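Local coordinates for protein 2-keto-3-deoxygluconate kinase (Thermotoga maritima, PDB 2AFB) that probably phosphorylates the sugar acid 2-keto-3-deoxygluconate as a kinase of the pfkB carbohydrate kinase family (EC 2.7.1.45), at residues I21-S26 and V41-A46; F53-G58 and F83-D88; G78-F83 and G327-L332; I284-G289 and C320-I325. All blocks are in the same frame, centred on the assembly; numbering follows the deposited sequence.

Contact 1 of 4, residues I21-S26 and V41-A46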
loop_
_atom_site.group_PDB
_atom_site.type_symbol
_atom_site.label_atom_id
_atom_site.label_comp_id
_atom_site.label_asym_id
_atom_site.label_seq_id
_atom_site.Cartn_x
_atom_site.Cartn_y
_atom_site.Cartn_z
ATOM N N ILE A 21 12.268 11.713 21.904
ATOM C CA ILE A 21 11.915 11.133 20.640
ATOM C C ILE A 21 10.515 10.532 20.712
ATOM O O ILE A 21 10.127 9.901 21.704
ATOM C CB ILE A 21 12.989 10.138 20.160
ATOM C CG1 ILE A 21 12.703 9.766 18.704
ATOM C CG2 ILE A 21 13.082 8.925 21.090
ATOM C CD1 ILE A 21 13.731 8.961 18.012
HETATM N N MSE A 22 9.728 10.812 19.684
HETATM C CA MSE A 22 8.348 10.429 19.659
HETATM C C MSE A 22 8.072 9.548 18.483
HETATM O O MSE A 22 8.731 9.659 17.448
HETATM C CB MSE A 22 7.444 11.641 19.525
HETATM C CG MSE A 22 7.505 12.501 20.680
HETATM SE SE MSE A 22 6.508 14.135 20.415
HETATM C CE MSE A 22 7.746 15.150 19.088
ATOM N N LEU A 23 7.054 8.714 18.648
ATOM C CA LEU A 23 6.418 8.057 17.504
ATOM C C LEU A 23 5.662 9.075 16.653
ATOM O O LEU A 23 4.811 9.782 17.189
ATOM C CB LEU A 23 5.424 7.024 17.998
ATOM C CG LEU A 23 4.507 6.407 16.896
ATOM C CD1 LEU A 23 5.222 5.553 15.890
ATOM C CD2 LEU A 23 3.411 5.584 17.566
ATOM N N ARG A 24 5.932 9.126 15.342
ATOM C CA ARG A 24 5.213 10.016 14.455
ATOM C C ARG A 24 4.265 9.232 13.527
ATOM O O ARG A 24 4.661 8.291 12.857
ATOM C CB ARG A 24 6.146 10.831 13.626
ATOM C CG ARG A 24 5.467 12.056 13.036
ATOM C CD ARG A 24 6.374 12.746 12.031
ATOM N NE ARG A 24 6.123 12.274 10.699
ATOM C CZ ARG A 24 6.645 12.760 9.577
ATOM N NH1 ARG A 24 7.524 13.757 9.565
ATOM N NH2 ARG A 24 6.262 12.214 8.431
ATOM N N LEU A 25 3.016 9.675 13.504
ATOM C CA LEU A 25 1.961 8.989 12.774
ATOM C C LEU A 25 1.414 9.976 11.775
ATOM O O LEU A 25 0.873 10.996 12.167
ATOM C CB LEU A 25 0.907 8.501 13.706
ATOM C CG LEU A 25 1.263 7.414 14.756
ATOM C CD1 LEU A 25 0.039 7.168 15.566
ATOM C CD2 LEU A 25 1.776 6.094 14.162
ATOM N N SER A 26 1.614 9.719 10.482
ATOM C CA SER A 26 1.144 10.649 9.449
ATOM C C SER A 26 0.336 9.931 8.394
ATOM O O SER A 26 0.748 8.853 7.976
ATOM C CB SER A 26 2.294 11.430 8.798
ATOM O OG SER A 26 3.312 10.525 8.401
ATOM N N VAL A 41 4.570 5.458 9.673
ATOM C CA VAL A 41 5.240 5.381 10.956
ATOM C C VAL A 41 6.682 5.808 10.782
ATOM O O VAL A 41 7.332 5.409 9.855
ATOM C CB VAL A 41 5.270 3.928 11.506
ATOM C CG1 VAL A 41 6.252 3.784 12.660
ATOM C CG2 VAL A 41 3.875 3.527 11.971
ATOM N N THR A 42 7.126 6.669 11.675
ATOM C CA THR A 42 8.526 6.988 11.856
ATOM C C THR A 42 8.761 7.493 13.267
ATOM O O THR A 42 7.837 7.560 14.087
ATOM C CB THR A 42 9.086 7.955 10.769
ATOM O OG1 THR A 42 10.527 7.892 10.796
ATOM C CG2 THR A 42 8.605 9.414 10.976
ATOM N N TYR A 43 10.008 7.793 13.602
ATOM C CA TYR A 43 10.327 8.219 14.951
ATOM C C TYR A 43 11.156 9.487 14.835
ATOM O O TYR A 43 12.085 9.540 14.043
ATOM C CB TYR A 43 11.044 7.086 15.734
ATOM C CG TYR A 43 10.151 5.877 15.907
ATOM C CD1 TYR A 43 10.098 4.893 14.944
ATOM C CD2 TYR A 43 9.340 5.732 17.037
ATOM C CE1 TYR A 43 9.228 3.825 15.073
ATOM C CE2 TYR A 43 8.504 4.678 17.180
ATOM C CZ TYR A 43 8.423 3.735 16.192
ATOM O OH TYR A 43 7.571 2.670 16.353
ATOM N N GLY A 44 10.835 10.515 15.609
ATOM C CA GLY A 44 11.722 11.683 15.642
ATOM C C GLY A 44 11.509 12.656 16.757
ATOM O O GLY A 44 10.656 12.451 17.596
ATOM N N GLY A 45 12.236 13.756 16.710
ATOM C CA GLY A 45 12.225 14.774 17.789
ATOM C C GLY A 45 13.425 15.675 17.555
ATOM O O GLY A 45 14.425 15.216 17.036
ATOM N N ALA A 46 13.342 16.938 17.972
ATOM C CA ALA A 46 14.334 17.990 17.616
ATOM C C ALA A 46 15.798 17.542 17.823
ATOM O O ALA A 46 16.599 17.487 16.867
ATOM C CB ALA A 46 14.051 19.267 18.427
#
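Met22 and Gly44 exchange two backbone hydrogen bonds, from Met22 N to Gly44 O (2.8 Å) and from Gly44 N to Met22 O. Arg24 and Thr42 repeat the exchange, Thr42 N to Arg24 O being longer at 3.2 Å. Between them Leu23 and Tyr43 form a non-hydrogen-bonded pair, where a CA-H...O contact brings Tyr43 CA within 3.3 Å of Met22 O.

Apolar packing fills the face carrying Leu23, Tyr43 and Val41. Tyr43 CG lies anti to the carbonyl carbon (chi1 -63°), which lays the ring along Leu23, whose CD1 meets CE2 obliquely at 3.6 Å and Val41 CG1 at 3.8 Å. A serine in place of Tyr43 would probably leave Leu23 CD1 without its aromatic neighbour and open a gap toward helix 71-82, whose Leu72, Ala75 and Ala76 also touch the Tyr43 side chain.

On the other face Thr42 CG2 lies over the guanidinium of Arg24, 3.8 Å from NE, while NH1 makes salt bridges to Asp328 and Asp286. At Gly45 a CB would crowd Ile21 CA, which suits glycine.

This antiparallel hairpin belongs to the small four-stranded sheet; Leu23, Leu25 and Val41 pack on a second subunit, consistent with the intersubunit beta clasp of ribokinase-like lids.

Contact 2 of 4, residues F53-G58 and F83-D88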
loop_
_atom_site.group_PDB
_atom_site.type_symbol
_atom_site.label_atom_id
_atom_site.label_comp_id
_atom_site.label_asym_id
_atom_site.label_seq_id
_atom_site.Cartn_x
_atom_site.Cartn_y
_atom_site.Cartn_z
ATOM N N PHE A 53 21.546 13.511 12.147
ATOM C CA PHE A 53 22.347 14.289 11.162
ATOM C C PHE A 53 23.845 14.060 11.384
ATOM O O PHE A 53 24.608 13.627 10.519
ATOM C CB PHE A 53 21.995 15.797 11.212
ATOM C CG PHE A 53 22.712 16.592 10.188
ATOM C CD1 PHE A 53 24.033 16.963 10.390
ATOM C CD2 PHE A 53 22.123 16.873 8.971
ATOM C CE1 PHE A 53 24.752 17.599 9.424
ATOM C CE2 PHE A 53 22.840 17.525 8.003
ATOM C CZ PHE A 53 24.162 17.889 8.229
ATOM N N LEU A 54 24.258 14.302 12.600
ATOM C CA LEU A 54 25.672 14.082 12.942
ATOM C C LEU A 54 26.118 12.624 12.694
ATOM O O LEU A 54 27.211 12.412 12.241
ATOM C CB LEU A 54 25.963 14.549 14.383
ATOM C CG LEU A 54 25.713 16.060 14.487
ATOM C CD1 LEU A 54 25.534 16.449 15.942
ATOM C CD2 LEU A 54 26.768 16.873 13.802
ATOM N N ALA A 55 25.279 11.633 12.985
ATOM C CA ALA A 55 25.630 10.260 12.635
ATOM C C ALA A 55 25.737 10.069 11.109
ATOM O O ALA A 55 26.656 9.422 10.640
ATOM C CB ALA A 55 24.646 9.264 13.253
ATOM N N GLN A 56 24.823 10.663 10.356
ATOM C CA GLN A 56 24.833 10.584 8.904
ATOM C C GLN A 56 26.125 11.227 8.326
ATOM O O GLN A 56 26.631 10.808 7.323
ATOM C CB GLN A 56 23.557 11.251 8.345
ATOM C CG GLN A 56 22.256 10.357 8.465
ATOM C CD GLN A 56 22.306 9.157 7.491
ATOM O OE1 GLN A 56 22.302 9.330 6.268
ATOM N NE2 GLN A 56 22.378 7.944 8.044
HETATM N N MSE A 57 26.667 12.242 8.983
HETATM C CA MSE A 57 27.942 12.795 8.597
HETATM C C MSE A 57 29.143 11.976 9.048
HETATM O O MSE A 57 30.271 12.330 8.694
HETATM C CB MSE A 57 28.153 14.172 9.233
HETATM C CG MSE A 57 27.145 15.235 8.925
HETATM SE SE MSE A 57 26.907 15.552 7.026
HETATM C CE MSE A 57 25.238 14.371 6.555
ATOM N N GLY A 58 28.979 10.973 9.892
ATOM C CA GLY A 58 30.136 10.094 10.199
ATOM C C GLY A 58 30.837 10.406 11.516
ATOM O O GLY A 58 31.983 10.035 11.684
ATOM N N PHE A 83 20.189 4.681 11.605
ATOM C CA PHE A 83 20.821 5.875 11.099
ATOM C C PHE A 83 22.205 6.134 11.678
ATOM O O PHE A 83 22.816 7.126 11.350
ATOM C CB PHE A 83 19.940 7.090 11.326
ATOM C CG PHE A 83 18.815 7.207 10.363
ATOM C CD1 PHE A 83 17.733 6.343 10.435
ATOM C CD2 PHE A 83 18.816 8.212 9.374
ATOM C CE1 PHE A 83 16.691 6.442 9.539
ATOM C CE2 PHE A 83 17.754 8.323 8.481
ATOM C CZ PHE A 83 16.684 7.462 8.570
ATOM N N GLY A 84 22.693 5.253 12.533
ATOM C CA GLY A 84 24.070 5.338 13.031
ATOM C C GLY A 84 24.187 5.974 14.401
ATOM O O GLY A 84 25.300 6.122 14.898
ATOM N N VAL A 85 23.052 6.362 15.015
ATOM C CA VAL A 85 23.088 7.016 16.308
ATOM C C VAL A 85 23.336 5.946 17.352
ATOM O O VAL A 85 22.769 4.875 17.267
ATOM C CB VAL A 85 21.776 7.770 16.616
ATOM C CG1 VAL A 85 21.792 8.340 18.033
ATOM C CG2 VAL A 85 21.577 8.840 15.639
ATOM N N LYS A 86 24.226 6.215 18.292
ATOM C CA LYS A 86 24.528 5.278 19.394
ATOM C C LYS A 86 23.520 5.455 20.547
ATOM O O LYS A 86 23.192 6.567 20.919
ATOM C CB LYS A 86 25.975 5.451 19.861
ATOM C CG LYS A 86 26.955 5.592 18.688
ATOM C CD LYS A 86 28.347 5.159 19.028
ATOM C CE LYS A 86 29.296 5.285 17.834
ATOM N NZ LYS A 86 28.888 4.411 16.722
ATOM N N THR A 87 23.015 4.346 21.079
ATOM C CA THR A 87 21.852 4.363 21.984
ATOM C C THR A 87 22.249 3.965 23.391
ATOM O O THR A 87 21.403 3.674 24.236
ATOM C CB THR A 87 20.737 3.440 21.472
ATOM O OG1 THR A 87 21.288 2.188 21.083
ATOM C CG2 THR A 87 20.017 4.050 20.254
ATOM N N ASP A 88 23.547 4.004 23.643
ATOM C CA ASP A 88 24.122 3.543 24.905
ATOM C C ASP A 88 23.535 4.240 26.092
ATOM O O ASP A 88 23.448 3.649 27.131
ATOM C CB ASP A 88 25.646 3.800 24.955
ATOM C CG ASP A 88 26.399 3.124 23.813
ATOM O OD1 ASP A 88 25.877 3.056 22.662
ATOM O OD2 ASP A 88 27.518 2.667 24.069
#
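Ala55 sets its methyl group directly against the backbone turn that follows helix 71-82: its CB lies 3.4 Å from Phe83 O and 3.5 Å from Gly84 C. Val85 CG2 touches the same methyl at 3.9 Å. A small residue fits because the two backbones come so close, and at Gly84 a CB would press on that of Ala55.

Gln56 reaches round from the next position. Its chain bends at chi2 (-71°), which carries the amide back so that NE2 gives Phe83 O a weak hydrogen bond, 3.4 Å long but fairly straight at 164°. The same NE2 lies 3.8 Å from Phe83 CD2, with amide and ring planes 64° apart, and OE1 accepts a weak bond from Leu332 N. A leucine in place of Gln56 would probably leave both Phe83 O and Leu332 N without these partners.

Phe83 thus offers Gln56 both its carbonyl and its ring, which also meets Phe329 and Phe34 of a third subunit, both edge-to-face.

Gly84 and Gly58 each take a positive phi and close their helices with Schellman motifs, so the contact joins two helix C-terminal ends, of 46-56 and 71-82, in the alpha/beta body of the ribokinase-like fold.

Contact 3 of 4, residues G78-F83 and G327-L332. With NI (nickel (II) ion), chain C.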
loop_
_atom_site.group_PDB
_atom_site.type_symbol
_atom_site.label_atom_id
_atom_site.label_comp_id
_atom_site.label_asym_id
_atom_site.label_seq_id
_atom_site.Cartn_x
_atom_site.Cartn_y
_atom_site.Cartn_z
ATOM N N GLY A 78 15.746 1.339 17.671
ATOM C CA GLY A 78 16.281 0.665 16.521
ATOM C C GLY A 78 16.324 1.608 15.320
ATOM O O GLY A 78 17.232 1.513 14.537
ATOM N N HIS A 79 15.395 2.556 15.243
ATOM C CA HIS A 79 15.402 3.592 14.195
ATOM C C HIS A 79 16.599 4.505 14.322
ATOM O O HIS A 79 17.268 4.823 13.317
ATOM C CB HIS A 79 14.095 4.372 14.268
ATOM C CG HIS A 79 13.944 5.471 13.267
ATOM N ND1 HIS A 79 13.707 5.251 11.930
ATOM C CD2 HIS A 79 13.912 6.811 13.429
ATOM C CE1 HIS A 79 13.571 6.397 11.298
ATOM N NE2 HIS A 79 13.684 7.365 12.190
ATOM N N LEU A 80 16.904 4.890 15.569
ATOM C CA LEU A 80 18.101 5.671 15.841
ATOM C C LEU A 80 19.366 4.909 15.422
ATOM O O LEU A 80 20.263 5.454 14.775
ATOM C CB LEU A 80 18.166 6.022 17.328
ATOM C CG LEU A 80 17.235 7.160 17.718
ATOM C CD1 LEU A 80 16.912 7.035 19.117
ATOM C CD2 LEU A 80 17.867 8.514 17.372
ATOM N N ARG A 81 19.453 3.653 15.815
ATOM C CA ARG A 81 20.640 2.865 15.445
ATOM C C ARG A 81 20.799 2.672 13.921
ATOM O O ARG A 81 21.902 2.681 13.404
ATOM C CB ARG A 81 20.652 1.495 16.142
ATOM C CG ARG A 81 21.070 1.530 17.597
ATOM C CD ARG A 81 21.252 0.130 18.109
ATOM N NE ARG A 81 20.008 -0.645 17.986
ATOM C CZ ARG A 81 19.057 -0.770 18.914
ATOM N NH1 ARG A 81 19.130 -0.163 20.092
ATOM N NH2 ARG A 81 18.013 -1.514 18.652
ATOM N N LYS A 82 19.696 2.463 13.221
ATOM C CA LYS A 82 19.740 2.278 11.803
ATOM C C LYS A 82 20.472 3.479 11.130
ATOM O O LYS A 82 21.238 3.310 10.201
ATOM C CB LYS A 82 18.294 2.164 11.267
ATOM C CG LYS A 82 18.243 2.301 9.783
ATOM C CD LYS A 82 16.836 2.327 9.238
ATOM C CE LYS A 82 16.869 2.319 7.696
ATOM N NZ LYS A 82 15.530 2.153 7.048
ATOM N N PHE A 83 20.189 4.681 11.605
ATOM C CA PHE A 83 20.821 5.875 11.099
ATOM C C PHE A 83 22.205 6.134 11.678
ATOM O O PHE A 83 22.816 7.126 11.350
ATOM C CB PHE A 83 19.940 7.090 11.326
ATOM C CG PHE A 83 18.815 7.207 10.363
ATOM C CD1 PHE A 83 17.733 6.343 10.435
ATOM C CD2 PHE A 83 18.816 8.212 9.374
ATOM C CE1 PHE A 83 16.691 6.442 9.539
ATOM C CE2 PHE A 83 17.754 8.323 8.481
ATOM C CZ PHE A 83 16.684 7.462 8.570
ATOM N N GLY A 327 9.993 12.016 6.453
ATOM C CA GLY A 327 10.404 11.719 7.814
ATOM C C GLY A 327 11.079 12.873 8.505
ATOM O O GLY A 327 11.047 14.006 8.019
ATOM N N ASP A 328 11.659 12.582 9.673
ATOM C CA ASP A 328 12.221 13.612 10.543
ATOM C C ASP A 328 13.766 13.683 10.398
ATOM O O ASP A 328 14.386 14.705 10.688
ATOM C CB ASP A 328 11.856 13.339 12.034
ATOM C CG ASP A 328 10.374 13.524 12.367
ATOM O OD1 ASP A 328 9.545 13.534 11.467
ATOM O OD2 ASP A 328 10.020 13.644 13.571
ATOM N N PHE A 329 14.382 12.584 9.987
ATOM C CA PHE A 329 15.832 12.486 9.934
ATOM C C PHE A 329 16.285 12.735 8.482
ATOM O O PHE A 329 15.600 12.354 7.538
ATOM C CB PHE A 329 16.228 11.044 10.316
ATOM C CG PHE A 329 16.097 10.684 11.780
ATOM C CD1 PHE A 329 15.553 11.545 12.744
ATOM C CD2 PHE A 329 16.480 9.407 12.197
ATOM C CE1 PHE A 329 15.446 11.157 14.071
ATOM C CE2 PHE A 329 16.386 9.035 13.543
ATOM C CZ PHE A 329 15.896 9.920 14.475
ATOM N N VAL A 330 17.450 13.337 8.292
ATOM C CA VAL A 330 18.064 13.402 6.973
ATOM C C VAL A 330 18.588 12.018 6.589
ATOM O O VAL A 330 18.968 11.203 7.448
ATOM C CB VAL A 330 19.281 14.383 6.886
ATOM C CG1 VAL A 330 18.874 15.794 7.229
ATOM C CG2 VAL A 330 20.477 13.921 7.762
ATOM N N VAL A 331 18.566 11.752 5.294
ATOM C CA VAL A 331 19.348 10.689 4.676
ATOM C C VAL A 331 20.197 11.458 3.679
ATOM O O VAL A 331 19.690 11.853 2.632
ATOM C CB VAL A 331 18.427 9.669 3.926
ATOM C CG1 VAL A 331 19.201 8.646 3.185
ATOM C CG2 VAL A 331 17.451 9.021 4.888
ATOM N N LEU A 332 21.447 11.754 4.045
ATOM C CA LEU A 332 22.307 12.616 3.254
ATOM C C LEU A 332 23.744 12.197 3.456
ATOM O O LEU A 332 24.102 11.705 4.537
ATOM C CB LEU A 332 22.145 14.071 3.707
ATOM C CG LEU A 332 20.938 14.836 3.159
ATOM C CD1 LEU A 332 20.968 16.283 3.673
ATOM C CD2 LEU A 332 20.874 14.784 1.667
HETATM NI NI NI C . 12.891 3.555 10.956
HETATM O O HOH W 1 12.451 9.992 11.074
HETATM O O HOH W 2 13.924 1.655 11.550
HETATM O O HOH W 3 10.631 3.453 11.527
#
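Phe329 drives its ring between His79, Leu80 and Phe83, and meets each in a different way. Toward Phe83 it presents an edge: the planes stand at 85°, a T-shaped pair in which Phe329 CD2 sits over the centre of the Phe83 ring, 3.7 Å from its CG. Phe329 CB also leans on that ring off-centre, as a CH-pi contact. Val330 O lies in the plane of the Phe83 ring at its rim, 3.3 Å from CE2, where the ring hydrogens carry a slight positive charge. Val331 CG2 approaches the same carbon obliquely at 3.7 Å.

Against His79 the orientation changes. The side chains of His79 and Phe329 approach from opposite sides, and their rings lie 27° from parallel, with so much lateral offset that little of one covers the other; His79 CD2 is 3.3 Å from Phe329 CE2. The Leu80 side chain runs roughly perpendicular to that of Phe329, and its CD2 touches CZ.

The imidazole of His79 is fixed at both nitrogens. A chi1 of 180° directs it from the helix toward the 327-332 loop, and ND1 binds the nickel ion at 2.1 Å, two waters being further ligands. NE2 donates to a water at 3.1 Å, which also accepts from Asp328 N; the metal would probably strengthen NE2 as a donor.

The result is a buried aromatic cluster that ties the end of helix 71-82 to the 327-332 loop beside a histidine-bound nickel site.

Contact 4 of 4, residues I284-G289 and C320-I325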
loop_
_atom_site.group_PDB
_atom_site.type_symbol
_atom_site.label_atom_id
_atom_site.label_comp_id
_atom_site.label_asym_id
_atom_site.label_seq_id
_atom_site.Cartn_x
_atom_site.Cartn_y
_atom_site.Cartn_z
ATOM N N ILE A 284 8.272 21.517 -1.236
ATOM C CA ILE A 284 8.455 20.730 -0.051
ATOM C C ILE A 284 7.837 19.317 -0.143
ATOM O O ILE A 284 6.715 19.170 -0.594
ATOM C CB ILE A 284 7.813 21.531 1.135
ATOM C CG1 ILE A 284 8.557 22.874 1.315
ATOM C CG2 ILE A 284 7.818 20.742 2.380
ATOM C CD1 ILE A 284 7.844 23.844 2.220
ATOM N N VAL A 285 8.594 18.286 0.247
ATOM C CA VAL A 285 8.080 16.923 0.464
ATOM C C VAL A 285 7.699 16.751 1.981
ATOM O O VAL A 285 6.597 16.287 2.334
ATOM C CB VAL A 285 9.128 15.894 0.138
ATOM C CG1 VAL A 285 8.714 14.510 0.599
ATOM C CG2 VAL A 285 9.466 15.932 -1.337
ATOM N N ASP A 286 8.624 17.134 2.855
ATOM C CA ASP A 286 8.429 17.040 4.310
ATOM C C ASP A 286 9.347 18.032 5.002
ATOM O O ASP A 286 10.522 17.745 5.178
ATOM C CB ASP A 286 8.731 15.618 4.805
ATOM C CG ASP A 286 8.127 15.307 6.211
ATOM O OD1 ASP A 286 7.890 16.260 7.048
ATOM O OD2 ASP A 286 7.895 14.079 6.451
ATOM N N ARG A 287 8.797 19.164 5.443
ATOM C CA ARG A 287 9.618 20.189 6.115
ATOM C C ARG A 287 10.014 19.838 7.549
ATOM O O ARG A 287 10.892 20.492 8.134
ATOM C CB ARG A 287 8.923 21.545 6.116
ATOM C CG ARG A 287 8.120 21.846 7.369
ATOM C CD ARG A 287 7.406 23.202 7.271
ATOM N NE ARG A 287 7.919 24.277 8.141
ATOM C CZ ARG A 287 7.194 25.358 8.504
ATOM N NH1 ARG A 287 5.937 25.499 8.094
ATOM N NH2 ARG A 287 7.705 26.313 9.286
ATOM N N VAL A 288 9.357 18.849 8.136
ATOM C CA VAL A 288 9.704 18.434 9.501
ATOM C C VAL A 288 11.206 18.072 9.578
ATOM O O VAL A 288 11.729 17.357 8.719
ATOM C CB VAL A 288 8.827 17.263 10.039
ATOM C CG1 VAL A 288 9.261 16.875 11.465
ATOM C CG2 VAL A 288 7.358 17.701 10.052
ATOM N N GLY A 289 11.876 18.577 10.608
ATOM C CA GLY A 289 13.328 18.301 10.805
ATOM C C GLY A 289 14.276 19.281 10.124
ATOM O O GLY A 289 15.498 19.197 10.305
ATOM N N CYS A 320 17.965 22.792 3.450
ATOM C CA CYS A 320 17.178 22.766 2.212
ATOM C C CYS A 320 16.844 21.338 1.757
ATOM O O CYS A 320 15.696 20.997 1.480
ATOM C CB CYS A 320 17.914 23.502 1.084
ATOM S SG CYS A 320 17.139 23.352 -0.568
ATOM N N LEU A 321 17.863 20.507 1.672
ATOM C CA LEU A 321 17.693 19.113 1.248
ATOM C C LEU A 321 16.787 18.318 2.177
ATOM O O LEU A 321 15.977 17.512 1.707
ATOM C CB LEU A 321 19.036 18.414 1.060
ATOM C CG LEU A 321 19.872 18.866 -0.159
ATOM C CD1 LEU A 321 21.309 18.424 -0.045
ATOM C CD2 LEU A 321 19.308 18.335 -1.469
ATOM N N LYS A 322 16.861 18.547 3.478
ATOM C CA LYS A 322 15.954 17.852 4.386
ATOM C C LYS A 322 14.492 18.055 3.930
ATOM O O LYS A 322 13.704 17.131 3.993
ATOM C CB LYS A 322 16.132 18.325 5.859
ATOM C CG LYS A 322 15.161 17.713 6.884
ATOM C CD LYS A 322 15.054 16.190 6.798
ATOM C CE LYS A 322 13.718 15.611 7.290
ATOM N NZ LYS A 322 12.456 15.887 6.498
ATOM N N HIS A 323 14.154 19.237 3.422
ATOM C CA HIS A 323 12.767 19.540 3.026
ATOM C C HIS A 323 12.271 18.533 1.969
ATOM O O HIS A 323 11.055 18.433 1.738
ATOM C CB HIS A 323 12.631 20.922 2.426
ATOM C CG HIS A 323 12.671 22.064 3.399
ATOM N ND1 HIS A 323 13.849 22.570 3.925
ATOM C CD2 HIS A 323 11.683 22.864 3.853
ATOM C CE1 HIS A 323 13.575 23.623 4.672
ATOM N NE2 HIS A 323 12.266 23.807 4.671
ATOM N N THR A 324 13.207 17.797 1.335
ATOM C CA THR A 324 12.917 16.877 0.201
ATOM C C THR A 324 12.783 15.419 0.607
ATOM O O THR A 324 12.466 14.552 -0.245
ATOM C CB THR A 324 14.025 16.942 -0.926
ATOM O OG1 THR A 324 15.248 16.388 -0.437
ATOM C CG2 THR A 324 14.297 18.401 -1.326
ATOM N N ILE A 325 13.064 15.157 1.872
ATOM C CA ILE A 325 13.198 13.790 2.422
ATOM C C ILE A 325 12.072 13.502 3.434
ATOM O O ILE A 325 12.005 14.192 4.455
ATOM C CB ILE A 325 14.579 13.643 3.078
ATOM C CG1 ILE A 325 15.672 13.805 2.029
ATOM C CG2 ILE A 325 14.841 12.292 3.724
ATOM C CD1 ILE A 325 17.011 13.969 2.680
#
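Lys322 sends its amino group into a cluster of backbone oxygens. CG stands opposite the backbone N (chi1 176°), and bends at chi2 (49°) and chi4 fold the chain so that NZ donates to Val288 O at 2.8 Å, nearly in line with that carbonyl, and more weakly to Asp286 O at 3.0 Å. Ile325 O accepts at 2.7 Å, and Gly327 O completes the set. The bonds to Val288 O, Ile325 O and Gly327 O can use all three N-H, which fits the weakness of the one to Asp286 O. Together they hold the loop 284-289 to the turn that ends helix 308-322; a long, flexible side chain with a multi-proton donor suits that place.

Asp286 also has CG opposite its own backbone N (chi1 -162°), which brings OD1 to Val288 N in an Asx turn, while OD2 is taken by Gly327 N and the guanidinium of Arg24. Residues 286-289 begin the DRVGAGD sequence, the counterpart of the DTxGAGD signature of pfkB kinases, in which the start of the following helix forms the anion hole. Gly289, with a positive phi, is the N-cap of helix 290-304, and a CB there would collide with Lys322 CE.

His323 O takes two donors, Val285 N at 2.9 Å and Asp286 N at 3.0 Å, the second from above the carbonyl plane. The His323 ring meets Arg287 CB obliquely, 3.8 Å from CD2, and Ile284 CG1 touches the same carbon; His323 ND1 bonds to Ser319 O. Val285 CG2 rests against Thr324 O at 3.5 Å, with Ala106 of a third subunit packing on the valine.

Contact 1 lies in the small four-stranded sheet, while contacts 2, 3 and 4 join helix ends and loops of the larger body. Contacts 2 and 3 are closest, with centres about 8 Å apart, and share Phe83 after helix 71-82. Contacts 2 and 4 lie farthest apart, about 19 Å between centres. Along the chain contact 1 closes first; contacts 2 and 3 interleave, and both segments of contact 4 fall between those of contact 3. Arg24 NH1 bridges contact 1 to Asp328 of contact 3 and Asp286 of contact 4, so the small sheet, which probably corresponds to the lid of ribokinase-like enzymes, is tied by charge to the loops near the pfkB signature. Contacts 2, 3 and 4 all touch the third subunit.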